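DUF4393 domain-containing protein (Alcanivorax borkumensis, PDB 3H35) is of unknown function but belongs to the Abi-alpha family, and may be connected with abortive infection, a bacterial defence against phage. Local coordinates at residues A72-Y77 with I157-L162; A59-A64 with R96-Q101. All blocks are in the same frame, centred on the assembly; numbering follows the deposited sequence.

The two contacts lie in the same mixed helix and sheet domain, their centres about 18 Å apart and their nearest atoms about 6 Å apart without touching. Contact 1 joins the two inner strands, 71-77 and 156-164, of a four-stranded antiparallel sheet. Contact 2 sets helix 56-65 against the end of helix 94-98 and the turn that follows it. Along the chain the segments alternate: 59-64, 72-77, 96-101, then 157-162. Strand 71-77 follows helix 56-65 after a short connection. Pairing of 156-164 with 71-77 brings the late strand back beside the early one, an arrangement consistent with a winged-helix-like fold.

Contact 1: A72-Y77 with I157-L162; sequences ALLTLY and IRRETL
Ala-72 C lies 3.9 Å from Glu-160 O at one end of an antiparallel pairing between the two inner strands of the sheet; Ala-72 and Thr-161 form a non-hydrogen-bonded pair, and the Ala-72 side chain lies on the face covered by helix 129-137. Leu-73 forms a hydrogen-bonded pair with Glu-160: its N reaches Glu-160 O at 2.9 Å, while its own O receives the bond from Glu-160 N. Its CB also packs on CB of Leu-162, at 4.3 Å. Leu-74 returns to the face of Ala-72, where its CD2 sits 4.0 Å from both CG2 of Ile-157 and CG of Arg-159; Arg-159 runs alongside it and carries its charge on to Glu-136.

Thr-75 closes the second backbone bond pair, with Arg-158, and starts the polar cluster on the other face. With its OG1 beside the backbone N (chi1 -57°), it donates to OE1 of Glu-160; the 2.5 Å between these oxygens is unusually short and its exact length doubtful. Leu-76 lies side by side with Ile-157, CD2 to CG1 3.6 Å, against helix 139-151. At Tyr-77 the ring comes from the direction opposite to the Glu-160 side chain and stands nearly upright to its carboxylate, the planes 84° apart. Its OH donates to the syn side of Glu-160 OE2 at 2.7 Å, while CE2 packs on CB of Arg-158.

The same OE2 takes NH2 of Arg-158 on its anti side at 2.7 Å; Arg-158 NH1 also pairs with Asp-123. Arg-90 of strand 87-91 forms a salt bridge with OE1 and bonds Thr-75 OG1. Both carboxylate oxygens of the buried Glu-160 are thus gripped from several directions, which fixes its rotation, and the two arginines would be expected to stabilise its ionised form.

Contact 2: A59-A64 with R96-Q101; sequences ARLLAA and RAAGIQ
Ala-64 and Ala-98 meet methyl to methyl, CB to CB 3.8 Å, where helix 56-65 passes the end of helix 94-98. This is the close-packed side of the contact. Ala-98 CB also lies 3.7 Å from the backbone O of Arg-60, so the small side chain fits directly against the helix. Leu-61 extends the apolar patch: its CD2 approaches Ala-98 CB at 4.0 Å, and its CG approaches CG2 of Ile-100 at 3.9 Å. Ile-100 presents that CG2 because CG1 occupies the position between backbone N and carbonyl carbon (chi1 61°). Tyr-109 of helix 106-115 touches both Leu-61 and Ile-100, so three helices, 56-65, 94-98 and 106-115, come together here, consistent with the helical part of a helix-turn-helix domain.

Between the two sides the chain turns at Gly-99, which ends helix 94-98 in a Schellman motif: its phi is positive and two bonds lead back into the last helical turn. After Gly-99 the chain leaves the helix and Ile-100 comes beside Leu-61, while the Ala-98 carbonyl is bonded by the other segment.

Its partner is Arg-60, on the hydrated and more exposed side. A bend in its chain at chi3 (72°) brings the guanidinium round to the turn, where NE donates to Ala-98 O at 3.0 Å, lying in the carbonyl plane; NH2 adds a weak bond to the same oxygen. One water donates to both Arg-60 O and Ala-98 O, bridging the two backbones beside the direct bond. A second water donates to Ala-97 O and weakly accepts from Arg-60 NH2 at the edge of the guanidinium. Beyond the turn, Gln-101 OE1 bonds the backbone N of Ala-42 of a neighbouring subunit.

Contact 1: A72-Y77 with I157-L162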
ATOM      1  N   ALA A  72      18.589  -7.277  -8.676  1.00 26.74           N
ATOM      2  CA  ALA A  72      18.755  -5.847  -8.885  1.00 27.13           C
ATOM      3  C   ALA A  72      17.388  -5.170  -8.926  1.00 26.70           C
ATOM      4  O   ALA A  72      16.431  -5.679  -9.530  1.00 26.92           O
ATOM      5  CB  ALA A  72      19.552  -5.549 -10.175  1.00 27.67           C
ATOM      6  N   LEU A  73      17.299  -4.030  -8.268  1.00 26.48           N
ATOM      7  CA  LEU A  73      16.096  -3.240  -8.214  1.00 26.68           C
ATOM      8  C   LEU A  73      16.439  -1.805  -8.494  1.00 27.28           C
ATOM      9  O   LEU A  73      17.345  -1.246  -7.895  1.00 27.86           O
ATOM     10  CB  LEU A  73      15.497  -3.343  -6.791  1.00 26.89           C
ATOM     11  CG  LEU A  73      14.096  -2.777  -6.542  1.00 27.51           C
ATOM     12  CD1 LEU A  73      13.070  -3.495  -7.448  1.00 25.20           C
ATOM     13  CD2 LEU A  73      13.745  -2.920  -5.061  1.00 27.54           C
ATOM     14  N   LEU A  74      15.744  -1.199  -9.423  1.00 27.65           N
ATOM     15  CA  LEU A  74      15.856   0.248  -9.610  1.00 28.31           C
ATOM     16  C   LEU A  74      14.607   0.866  -9.035  1.00 27.81           C
ATOM     17  O   LEU A  74      13.491   0.432  -9.334  1.00 28.39           O
ATOM     18  CB  LEU A  74      15.957   0.625 -11.101  1.00 28.52           C
ATOM     19  CG  LEU A  74      17.120   0.103 -11.949  1.00 29.28           C
ATOM     20  CD1 LEU A  74      16.968   0.685 -13.390  1.00 28.98           C
ATOM     21  CD2 LEU A  74      18.452   0.460 -11.316  1.00 28.32           C
ATOM     22  N   THR A  75      14.788   1.852  -8.180  1.00 27.82           N
ATOM     23  CA  THR A  75      13.675   2.542  -7.582  1.00 27.26           C
ATOM     24  C   THR A  75      13.711   4.009  -7.996  1.00 27.18           C
ATOM     25  O   THR A  75      14.742   4.660  -7.901  1.00 26.98           O
ATOM     26  CB  THR A  75      13.739   2.386  -6.048  1.00 28.59           C
ATOM     27  OG1 THR A  75      13.745   0.979  -5.686  1.00 27.34           O
ATOM     28  CG2 THR A  75      12.591   3.111  -5.406  1.00 25.28           C
ATOM     29  N   LEU A  76      12.589   4.509  -8.490  1.00 26.08           N
ATOM     30  CA  LEU A  76      12.430   5.903  -8.805  1.00 25.40           C
ATOM     31  C   LEU A  76      11.763   6.563  -7.631  1.00 26.48           C
ATOM     32  O   LEU A  76      10.649   6.193  -7.211  1.00 25.03           O
ATOM     33  CB  LEU A  76      11.616   6.099 -10.077  1.00 24.56           C
ATOM     34  CG  LEU A  76      12.258   5.584 -11.359  1.00 25.60           C
ATOM     35  CD1 LEU A  76      11.298   5.767 -12.569  1.00 25.94           C
ATOM     36  CD2 LEU A  76      13.620   6.250 -11.621  1.00 26.15           C
ATOM     37  N   TYR A  77      12.493   7.540  -7.095  1.00 27.01           N
ATOM     38  CA  TYR A  77      12.089   8.360  -5.990  1.00 26.92           C
ATOM     39  C   TYR A  77      11.750   9.754  -6.455  1.00 27.91           C
ATOM     40  O   TYR A  77      12.443  10.329  -7.295  1.00 26.48           O
ATOM     41  CB  TYR A  77      13.236   8.502  -5.003  1.00 27.10           C
ATOM     42  CG  TYR A  77      13.438   7.317  -4.133  1.00 27.84           C
ATOM     43  CD1 TYR A  77      12.766   7.189  -2.935  1.00 31.89           C
ATOM     44  CD2 TYR A  77      14.295   6.310  -4.505  1.00 31.88           C
ATOM     45  CE1 TYR A  77      12.962   6.055  -2.102  1.00 34.50           C
ATOM     46  CE2 TYR A  77      14.509   5.185  -3.690  1.00 33.70           C
ATOM     47  CZ  TYR A  77      13.831   5.068  -2.500  1.00 33.68           C
ATOM     48  OH  TYR A  77      14.034   3.960  -1.733  1.00 35.63           O
ATOM     49  N   ILE A 157      16.920   7.896  -9.716  1.00 27.35           N
ATOM     50  CA  ILE A 157      17.082   6.448  -9.686  1.00 27.69           C
ATOM     51  C   ILE A 157      17.926   6.114  -8.502  1.00 28.24           C
ATOM     52  O   ILE A 157      18.976   6.709  -8.296  1.00 27.85           O
ATOM     53  CB  ILE A 157      17.861   5.903 -10.873  1.00 27.75           C
ATOM     54  CG1 ILE A 157      17.169   6.287 -12.186  1.00 28.57           C
ATOM     55  CG2 ILE A 157      17.987   4.358 -10.743  1.00 27.27           C
ATOM     56  CD1 ILE A 157      17.848   5.792 -13.451  1.00 27.97           C
ATOM     57  N   ARG A 158      17.486   5.130  -7.742  1.00 28.60           N
ATOM     58  CA  ARG A 158      18.319   4.550  -6.731  1.00 29.21           C
ATOM     59  C   ARG A 158      18.433   3.069  -6.956  1.00 28.83           C
ATOM     60  O   ARG A 158      17.419   2.383  -7.097  1.00 28.59           O
ATOM     61  CB  ARG A 158      17.767   4.813  -5.338  1.00 29.34           C
ATOM     62  CG  ARG A 158      18.723   4.383  -4.261  1.00 31.62           C
ATOM     63  CD  ARG A 158      18.262   4.885  -2.880  1.00 37.09           C
ATOM     64  NE  ARG A 158      19.266   4.647  -1.834  1.00 39.58           N
ATOM     65  CZ  ARG A 158      19.241   3.636  -0.958  1.00 42.77           C
ATOM     66  NH1 ARG A 158      20.203   3.522  -0.043  1.00 43.19           N
ATOM     67  NH2 ARG A 158      18.265   2.741  -0.972  1.00 42.49           N
ATOM     68  N   ARG A 159      19.673   2.591  -6.982  1.00 28.32           N
ATOM     69  CA  ARG A 159      19.962   1.191  -7.106  1.00 29.01           C
ATOM     70  C   ARG A 159      19.787   0.501  -5.756  1.00 28.81           C
ATOM     71  O   ARG A 159      20.404   0.848  -4.766  1.00 28.39           O
ATOM     72  CB  ARG A 159      21.364   0.957  -7.639  1.00 29.05           C
ATOM     73  CG  ARG A 159      21.575   1.411  -9.086  1.00 30.03           C
ATOM     74  CD  ARG A 159      23.047   1.376  -9.412  1.00 32.72           C
ATOM     75  NE  ARG A 159      23.304   1.491 -10.836  1.00 34.40           N
ATOM     76  CZ  ARG A 159      24.495   1.324 -11.385  1.00 34.99           C
ATOM     77  NH1 ARG A 159      25.555   1.035 -10.629  1.00 37.82           N
ATOM     78  NH2 ARG A 159      24.621   1.414 -12.693  1.00 35.85           N
ATOM     79  N   GLU A 160      18.914  -0.498  -5.752  1.00 28.46           N
ATOM     80  CA  GLU A 160      18.582  -1.228  -4.551  1.00 28.24           C
ATOM     81  C   GLU A 160      18.591  -2.745  -4.848  1.00 27.56           C
ATOM     82  O   GLU A 160      18.909  -3.188  -5.962  1.00 27.20           O
ATOM     83  CB  GLU A 160      17.228  -0.730  -4.035  1.00 27.78           C
ATOM     84  CG  GLU A 160      17.241   0.774  -3.660  1.00 29.09           C
ATOM     85  CD  GLU A 160      15.923   1.286  -3.108  1.00 29.14           C
ATOM     86  OE1 GLU A 160      14.847   0.749  -3.457  1.00 30.12           O
ATOM     87  OE2 GLU A 160      15.968   2.244  -2.316  1.00 31.23           O
ATOM     88  N   THR A 161      18.271  -3.526  -3.829  1.00 26.75           N
ATOM     89  CA  THR A 161      18.250  -4.960  -3.928  1.00 26.30           C
ATOM     90  C   THR A 161      16.890  -5.525  -3.494  1.00 25.97           C
ATOM     91  O   THR A 161      16.382  -5.182  -2.425  1.00 25.85           O
ATOM     92  CB  THR A 161      19.362  -5.537  -3.062  1.00 27.30           C
ATOM     93  OG1 THR A 161      20.612  -4.916  -3.435  1.00 27.70           O
ATOM     94  CG2 THR A 161      19.431  -7.059  -3.245  1.00 25.09           C
ATOM     95  N   LEU A 162      16.301  -6.369  -4.333  1.00 25.17           N
ATOM     96  CA  LEU A 162      14.979  -6.941  -4.076  1.00 26.06           C
ATOM     97  C   LEU A 162      15.166  -8.233  -3.351  1.00 26.01           C
ATOM     98  O   LEU A 162      15.949  -9.056  -3.790  1.00 26.60           O
ATOM     99  CB  LEU A 162      14.256  -7.218  -5.395  1.00 26.42           C
ATOM    100  CG  LEU A 162      12.872  -7.869  -5.380  1.00 26.73           C
ATOM    101  CD1 LEU A 162      11.845  -6.896  -4.729  1.00 25.38           C
ATOM    102  CD2 LEU A 162      12.482  -8.253  -6.836  1.00 23.37           C
TER

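Contact 2: A59-A64 with R96-Q101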
ATOM      1  N   ALA A  59       3.615 -14.945  -8.823  1.00 24.11           N
ATOM      2  CA  ALA A  59       3.903 -16.129  -8.050  1.00 24.60           C
ATOM      3  C   ALA A  59       5.305 -16.662  -8.423  1.00 25.50           C
ATOM      4  O   ALA A  59       6.062 -17.124  -7.542  1.00 24.24           O
ATOM      5  CB  ALA A  59       2.836 -17.204  -8.300  1.00 23.55           C
ATOM      6  N   ARG A  60       5.620 -16.622  -9.728  1.00 26.00           N
ATOM      7  CA  ARG A  60       6.928 -17.052 -10.196  1.00 26.25           C
ATOM      8  C   ARG A  60       8.046 -16.137  -9.656  1.00 26.81           C
ATOM      9  O   ARG A  60       9.134 -16.615  -9.285  1.00 25.65           O
ATOM     10  CB  ARG A  60       6.941 -17.152 -11.740  1.00 27.50           C
ATOM     11  CG  ARG A  60       6.128 -18.329 -12.294  1.00 27.00           C
ATOM     12  CD  ARG A  60       6.332 -18.528 -13.760  1.00 27.76           C
ATOM     13  NE  ARG A  60       7.663 -19.065 -13.954  1.00 29.70           N
ATOM     14  CZ  ARG A  60       7.981 -20.349 -14.011  1.00 32.95           C
ATOM     15  NH1 ARG A  60       7.044 -21.291 -13.948  1.00 35.03           N
ATOM     16  NH2 ARG A  60       9.257 -20.696 -14.155  1.00 34.24           N
ATOM     17  N   LEU A  61       7.774 -14.818  -9.588  1.00 26.85           N
ATOM     18  CA  LEU A  61       8.704 -13.874  -8.953  1.00 26.82           C
ATOM     19  C   LEU A  61       8.910 -14.180  -7.470  1.00 26.34           C
ATOM     20  O   LEU A  61      10.025 -14.207  -6.987  1.00 25.89           O
ATOM     21  CB  LEU A  61       8.215 -12.418  -9.086  1.00 26.82           C
ATOM     22  CG  LEU A  61       8.340 -11.770 -10.454  1.00 26.69           C
ATOM     23  CD1 LEU A  61       7.484 -10.458 -10.503  1.00 26.98           C
ATOM     24  CD2 LEU A  61       9.835 -11.551 -10.751  1.00 26.99           C
ATOM     25  N   LEU A  62       7.821 -14.404  -6.738  1.00 27.02           N
ATOM     26  CA  LEU A  62       7.945 -14.735  -5.321  1.00 26.86           C
ATOM     27  C   LEU A  62       8.710 -16.053  -5.147  1.00 26.52           C
ATOM     28  O   LEU A  62       9.558 -16.171  -4.273  1.00 25.79           O
ATOM     29  CB  LEU A  62       6.583 -14.768  -4.625  1.00 26.98           C
ATOM     30  CG  LEU A  62       6.621 -14.724  -3.082  1.00 26.76           C
ATOM     31  CD1 LEU A  62       7.404 -13.492  -2.540  1.00 27.82           C
ATOM     32  CD2 LEU A  62       5.199 -14.740  -2.463  1.00 27.33           C
ATOM     33  N   ALA A  63       8.401 -17.052  -5.978  1.00 25.64           N
ATOM     34  CA  ALA A  63       9.131 -18.311  -5.941  1.00 25.22           C
ATOM     35  C   ALA A  63      10.637 -18.075  -6.098  1.00 24.46           C
ATOM     36  O   ALA A  63      11.431 -18.669  -5.402  1.00 24.42           O
ATOM     37  CB  ALA A  63       8.633 -19.283  -7.080  1.00 25.01           C
ATOM     38  N   ALA A  64      11.008 -17.236  -7.044  1.00 23.69           N
ATOM     39  CA  ALA A  64      12.421 -16.996  -7.337  1.00 24.98           C
ATOM     40  C   ALA A  64      13.071 -16.326  -6.103  1.00 25.86           C
ATOM     41  O   ALA A  64      14.245 -16.531  -5.819  1.00 25.20           O
ATOM     42  CB  ALA A  64      12.574 -16.128  -8.614  1.00 23.79           C
ATOM     43  N   ARG A  96      13.300 -12.197 -15.728  1.00 34.20           N
ATOM     44  CA  ARG A  96      13.973 -13.020 -16.708  1.00 34.79           C
ATOM     45  C   ARG A  96      14.354 -14.353 -16.079  1.00 34.06           C
ATOM     46  O   ARG A  96      13.963 -15.389 -16.571  1.00 34.30           O
ATOM     47  CB  ARG A  96      15.220 -12.327 -17.274  1.00 35.78           C
ATOM     48  CG  ARG A  96      15.024 -10.855 -17.757  1.00 39.41           C
ATOM     49  CD  ARG A  96      14.059 -10.758 -18.918  1.00 43.87           C
ATOM     50  NE  ARG A  96      14.035  -9.419 -19.510  1.00 45.16           N
ATOM     51  CZ  ARG A  96      13.262  -9.059 -20.541  1.00 45.29           C
ATOM     52  NH1 ARG A  96      13.319  -7.807 -21.003  1.00 46.64           N
ATOM     53  NH2 ARG A  96      12.438  -9.935 -21.112  1.00 42.37           N
ATOM     54  N   ALA A  97      15.060 -14.341 -14.955  1.00 33.03           N
ATOM     55  CA  ALA A  97      15.436 -15.590 -14.326  1.00 32.01           C
ATOM     56  C   ALA A  97      14.215 -16.281 -13.788  1.00 31.28           C
ATOM     57  O   ALA A  97      14.199 -17.500 -13.712  1.00 31.14           O
ATOM     58  CB  ALA A  97      16.427 -15.355 -13.190  1.00 33.17           C
ATOM     59  N   ALA A  98      13.186 -15.521 -13.409  1.00 30.12           N
ATOM     60  CA  ALA A  98      11.995 -16.128 -12.807  1.00 30.16           C
ATOM     61  C   ALA A  98      11.091 -16.816 -13.830  1.00 29.66           C
ATOM     62  O   ALA A  98      10.184 -17.531 -13.450  1.00 29.70           O
ATOM     63  CB  ALA A  98      11.191 -15.097 -12.011  1.00 29.10           C
ATOM     64  N   GLY A  99      11.326 -16.550 -15.112  1.00 29.93           N
ATOM     65  CA  GLY A  99      10.517 -17.118 -16.197  1.00 29.60           C
ATOM     66  C   GLY A  99       9.129 -16.501 -16.345  1.00 29.35           C
ATOM     67  O   GLY A  99       8.217 -17.160 -16.785  1.00 29.27           O
ATOM     68  N   ILE A 100       8.942 -15.244 -15.980  1.00 28.83           N
ATOM     69  CA  ILE A 100       7.620 -14.654 -16.151  1.00 29.13           C
ATOM     70  C   ILE A 100       7.230 -14.543 -17.639  1.00 29.86           C
ATOM     71  O   ILE A 100       8.076 -14.307 -18.510  1.00 28.43           O
ATOM     72  CB  ILE A 100       7.474 -13.309 -15.489  1.00 28.81           C
ATOM     73  CG1 ILE A 100       8.455 -12.268 -16.061  1.00 28.96           C
ATOM     74  CG2 ILE A 100       7.656 -13.423 -13.934  1.00 28.29           C
ATOM     75  CD1 ILE A 100       8.069 -10.838 -15.583  1.00 27.74           C
ATOM     76  N   GLN A 101       5.946 -14.696 -17.904  1.00 29.84           N
ATOM     77  CA  GLN A 101       5.424 -14.583 -19.266  1.00 31.81           C
ATOM     78  C   GLN A 101       5.560 -13.173 -19.829  1.00 31.58           C
ATOM     79  O   GLN A 101       6.101 -12.992 -20.931  1.00 31.05           O
ATOM     80  CB  GLN A 101       3.942 -15.027 -19.287  1.00 32.45           C
ATOM     81  CG  GLN A 101       3.258 -14.860 -20.654  1.00 36.56           C
ATOM     82  CD  GLN A 101       1.920 -15.562 -20.721  1.00 39.29           C
ATOM     83  OE1 GLN A 101       1.219 -15.729 -19.720  1.00 42.88           O
ATOM     84  NE2 GLN A 101       1.566 -15.981 -21.905  1.00 45.44           N
TER
HETATM   85  O   HOH W   1      10.239 -18.643 -10.491  1.00 35.86           O
HETATM   86  O   HOH W   2      12.211 -20.010 -14.485  1.00 44.49           O